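Local coordinates for putative potassium transport protein (Staphylococcus aureus 08BA02176, PDB 4XTT) that binds the second messenger c-di-AMP at the interface of its RCK_C dimer and probably regulates the potassium transporter to which KtrA belongs, at residues L34-R37 with G41-I44. Numbering follows the deposited sequence.
Sequences LDIR and GINI. With 2BA ((2R,3R,3aS,5R,7aR,9R,10R,10aS,12R,14aR)-2,9-bis(6-amino-9H-purin-9-yl)octahydro-2H,7H-difuro[3,2-d:3',2'-j][1,3,7,9,2,8 ]tetraoxadiphosphacyclododecine-3,5,10,12-tetrol 5,12-dioxide), chain C.
Gly41, the first residue beyond helix 36-40, donates its N to Arg37 O over 2.9 Å, a bond from residue i+4 back to i, and its positive phi takes the chain out of the helix toward strand 43-49. The CB of Ile36 is directed at segment 41-44: its CG2 packs against CB of Ile42, just ahead of the strand, and its CD1 meets CD1 of Ile44, the Ile36 and Ile44 side chains crossing at about a right angle. Phe81 of helix 75-83 touches both Ile36 and Ile42, which places the turn against that helix. Both segments grip one adenine of c-di-AMP by backbone groups. Arg37 N donates to N31 (3.1 Å) and Ile44 N to N11 (3.0 Å), while the amino nitrogen N61 gives a hydrogen to Ile44 O at 2.8 Å. Beside that base, Asp35 OD1 accepts from the ribose hydroxyl O2'1 at 2.9 Å. The Arg37 chain leaves the helix with CG anti to the backbone N (chi1 -170°) and bends at chi3, bringing NE to phosphate oxygen O1P at 3.2 Å and the rim of one guanidinium face against C5 of the second adenine. Asp35, Arg37 and Ile44 of the second subunit bond the same ligand, which thus bridges the dimer. The Ile44 pair matches adenine's donor-acceptor pattern and probably contributes to base recognition, whereas the arginine probably offsets phosphate charge.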
ATOM      1  N   LEU A  34      -3.376 -13.591  -7.746  1.00 36.89           N
ATOM      2  CA  LEU A  34      -4.650 -13.179  -7.169  1.00 29.09           C
ATOM      3  C   LEU A  34      -5.092 -11.813  -7.708  1.00 31.78           C
ATOM      4  O   LEU A  34      -6.275 -11.471  -7.656  1.00 30.76           O
ATOM      5  CB  LEU A  34      -4.544 -13.147  -5.643  1.00 30.66           C
ATOM      6  CG  LEU A  34      -4.340 -14.512  -4.973  1.00 34.68           C
ATOM      7  CD1 LEU A  34      -4.228 -14.377  -3.463  1.00 36.85           C
ATOM      8  CD2 LEU A  34      -5.457 -15.478  -5.348  1.00 36.29           C
ATOM      9  N   ASP A  35      -4.124 -11.058  -8.231  1.00 31.73           N
ATOM     10  CA  ASP A  35      -4.331  -9.729  -8.817  1.00 28.51           C
ATOM     11  C   ASP A  35      -5.147  -8.837  -7.871  1.00 33.45           C
ATOM     12  O   ASP A  35      -6.164  -8.251  -8.252  1.00 32.06           O
ATOM     13  CB  ASP A  35      -5.009  -9.855 -10.180  1.00 30.98           C
ATOM     14  CG  ASP A  35      -4.677  -8.699 -11.107  1.00 50.85           C
ATOM     15  OD1 ASP A  35      -3.633  -8.039 -10.898  1.00 39.48           O
ATOM     16  OD2 ASP A  35      -5.446  -8.463 -12.062  1.00 63.16           O
ATOM     17  N   ILE A  36      -4.656  -8.710  -6.644  1.00 25.60           N
ATOM     18  CA  ILE A  36      -5.467  -8.219  -5.544  1.00 32.17           C
ATOM     19  C   ILE A  36      -5.964  -6.787  -5.730  1.00 30.26           C
ATOM     20  O   ILE A  36      -7.166  -6.544  -5.603  1.00 27.67           O
ATOM     21  CB  ILE A  36      -4.692  -8.362  -4.214  1.00 30.29           C
ATOM     22  CG1 ILE A  36      -4.546  -9.850  -3.883  1.00 26.62           C
ATOM     23  CG2 ILE A  36      -5.397  -7.638  -3.070  1.00 20.88           C
ATOM     24  CD1 ILE A  36      -3.650 -10.147  -2.698  1.00 37.64           C
ATOM     25  N   ARG A  37      -5.082  -5.845  -6.044  1.00 27.18           N
ATOM     26  CA  ARG A  37      -5.539  -4.465  -6.171  1.00 30.09           C
ATOM     27  C   ARG A  37      -6.452  -4.266  -7.375  1.00 37.03           C
ATOM     28  O   ARG A  37      -7.440  -3.530  -7.298  1.00 26.83           O
ATOM     29  CB  ARG A  37      -4.364  -3.501  -6.257  1.00 28.01           C
ATOM     30  CG  ARG A  37      -4.775  -2.034  -6.147  1.00 19.34           C
ATOM     31  CD  ARG A  37      -3.591  -1.197  -5.713  1.00 41.58           C
ATOM     32  NE  ARG A  37      -2.408  -1.548  -6.486  1.00 23.15           N
ATOM     33  CZ  ARG A  37      -1.221  -1.812  -5.955  1.00 28.12           C
ATOM     34  NH1 ARG A  37      -1.039  -1.741  -4.640  1.00 26.44           N
ATOM     35  NH2 ARG A  37      -0.208  -2.130  -6.748  1.00 36.69           N
ATOM     36  N   GLY A  41      -9.379  -3.641  -5.089  1.00 28.11           N
ATOM     37  CA  GLY A  41      -9.091  -2.271  -4.718  1.00 22.98           C
ATOM     38  C   GLY A  41      -8.324  -2.212  -3.411  1.00 30.86           C
ATOM     39  O   GLY A  41      -8.227  -1.152  -2.788  1.00 21.41           O
ATOM     40  N   ILE A  42      -7.776  -3.355  -3.002  1.00 22.51           N
ATOM     41  CA  ILE A  42      -7.042  -3.456  -1.746  1.00 21.95           C
ATOM     42  C   ILE A  42      -5.564  -3.211  -1.984  1.00 24.84           C
ATOM     43  O   ILE A  42      -5.011  -3.660  -2.990  1.00 26.40           O
ATOM     44  CB  ILE A  42      -7.234  -4.845  -1.097  1.00 36.69           C
ATOM     45  CG1 ILE A  42      -8.718  -5.120  -0.850  1.00 36.51           C
ATOM     46  CG2 ILE A  42      -6.462  -4.964   0.209  1.00 23.00           C
ATOM     47  CD1 ILE A  42      -8.977  -6.460  -0.207  1.00 27.03           C
ATOM     48  N   ASN A  43      -4.925  -2.494  -1.065  1.00 24.33           N
ATOM     49  CA  ASN A  43      -3.491  -2.274  -1.140  1.00 20.19           C
ATOM     50  C   ASN A  43      -2.759  -3.076  -0.071  1.00 28.12           C
ATOM     51  O   ASN A  43      -3.108  -3.018   1.113  1.00 28.51           O
ATOM     52  CB  ASN A  43      -3.178  -0.791  -0.991  1.00 18.52           C
ATOM     53  CG  ASN A  43      -1.694  -0.489  -1.100  1.00 24.06           C
ATOM     54  OD1 ASN A  43      -0.967  -1.146  -1.843  1.00 23.71           O
ATOM     55  ND2 ASN A  43      -1.240   0.524  -0.368  1.00 39.51           N
ATOM     56  N   ILE A  44      -1.779  -3.865  -0.497  1.00 21.92           N
ATOM     57  CA  ILE A  44      -0.935  -4.594   0.438  1.00 26.10           C
ATOM     58  C   ILE A  44       0.332  -3.778   0.675  1.00 29.62           C
ATOM     59  O   ILE A  44       1.163  -3.621  -0.229  1.00 19.07           O
ATOM     60  CB  ILE A  44      -0.599  -5.992  -0.092  1.00 31.98           C
ATOM     61  CG1 ILE A  44      -1.895  -6.780  -0.308  1.00 26.20           C
ATOM     62  CG2 ILE A  44       0.372  -6.710   0.835  1.00 20.62           C
ATOM     63  CD1 ILE A  44      -1.688  -8.236  -0.553  1.00 40.68           C
TER
HETATM   64  P   2BA C 301      -2.563  -2.938 -10.622  1.00 28.13           P
HETATM   65  O1P 2BA C 301      -3.256  -2.536  -9.378  1.00 29.80           O
HETATM   66  O2P 2BA C 301      -3.489  -2.644 -11.760  1.00 29.19           O
HETATM   67  O5' 2BA C 301      -1.252  -2.029 -10.799  1.00 24.10           O
HETATM   68  C5' 2BA C 301      -0.407  -2.234 -11.946  1.00 19.19           C
HETATM   69  C4' 2BA C 301       0.844  -1.469 -11.776  1.00 23.80           C
HETATM   70  O4' 2BA C 301       0.589  -0.052 -11.369  1.00 25.45           O
HETATM   71  C3' 2BA C 301       1.633  -2.057 -10.697  1.00 22.95           C
HETATM   72  O3' 2BA C 301       2.534  -3.061 -11.241  1.00 28.92           O
HETATM   73  C2' 2BA C 301       2.408  -0.968 -10.141  1.00 32.26           C
HETATM   74  O2' 2BA C 301       3.652  -0.795 -10.877  1.00 28.45           O
HETATM   75  C1' 2BA C 301       1.555   0.232 -10.283  1.00 19.51           C
HETATM   76  N9  2BA C 301       0.842   0.452  -9.106  1.00 33.94           N
HETATM   77  C8  2BA C 301      -0.335   0.215  -9.119  1.00 32.24           C
HETATM   78  N7  2BA C 301      -0.864   0.491  -7.892  1.00 24.09           N
HETATM   79  C5  2BA C 301       0.379   0.950  -7.180  1.00 20.60           C
HETATM   80  C6  2BA C 301       0.770   1.412  -5.932  1.00 22.10           C
HETATM   81  N6  2BA C 301      -0.202   1.527  -4.936  1.00 18.30           N
HETATM   82  N1  2BA C 301       2.037   1.751  -5.644  1.00 23.42           N
HETATM   83  C2  2BA C 301       2.969   1.656  -6.558  1.00 18.80           C
HETATM   84  N3  2BA C 301       2.697   1.221  -7.774  1.00 22.07           N
HETATM   85  C4  2BA C 301       1.446   0.865  -8.140  1.00 33.07           C
HETATM   86  P1  2BA C 301       2.759  -4.377 -10.342  1.00 32.74           P
HETATM   87 O1P1 2BA C 301       3.399  -3.908  -9.083  1.00 26.60           O
HETATM   88 O2P1 2BA C 301       3.723  -5.262 -11.055  1.00 27.35           O
HETATM   89 O5'1 2BA C 301       1.468  -5.221  -9.908  1.00 26.93           O
HETATM   90 C5'1 2BA C 301       0.574  -5.740 -10.879  1.00 17.93           C
HETATM   91 C4'1 2BA C 301      -0.648  -6.184 -10.173  1.00 21.92           C
HETATM   92 O4'1 2BA C 301      -0.289  -7.034  -9.006  1.00 22.64           O
HETATM   93 C3'1 2BA C 301      -1.363  -5.027  -9.611  1.00 24.73           C
HETATM   94 O3'1 2BA C 301      -2.356  -4.521 -10.539  1.00 30.49           O
HETATM   95 C2'1 2BA C 301      -2.021  -5.515  -8.411  1.00 31.35           C
HETATM   96 O2'1 2BA C 301      -3.303  -6.082  -8.780  1.00 32.48           O
HETATM   97 C1'1 2BA C 301      -1.143  -6.570  -7.875  1.00 21.33           C
HETATM   98  N91 2BA C 301      -0.336  -6.067  -6.836  1.00 31.32           N
HETATM   99  C81 2BA C 301       0.867  -5.952  -7.017  1.00 21.66           C
HETATM  100  N71 2BA C 301       1.505  -5.447  -5.913  1.00 20.72           N
HETATM  101  C51 2BA C 301       0.286  -5.304  -5.033  1.00 28.42           C
HETATM  102  C61 2BA C 301      -0.007  -4.873  -3.734  1.00 26.57           C
HETATM  103  N61 2BA C 301       1.043  -4.406  -2.890  1.00 35.30           N
HETATM  104  N11 2BA C 301      -1.225  -4.876  -3.248  1.00 26.91           N
HETATM  105  C21 2BA C 301      -2.250  -5.301  -3.975  1.00 22.07           C
HETATM  106  N31 2BA C 301      -2.101  -5.740  -5.230  1.00 26.08           N
HETATM  107  C41 2BA C 301      -0.871  -5.766  -5.804  1.00 30.31           C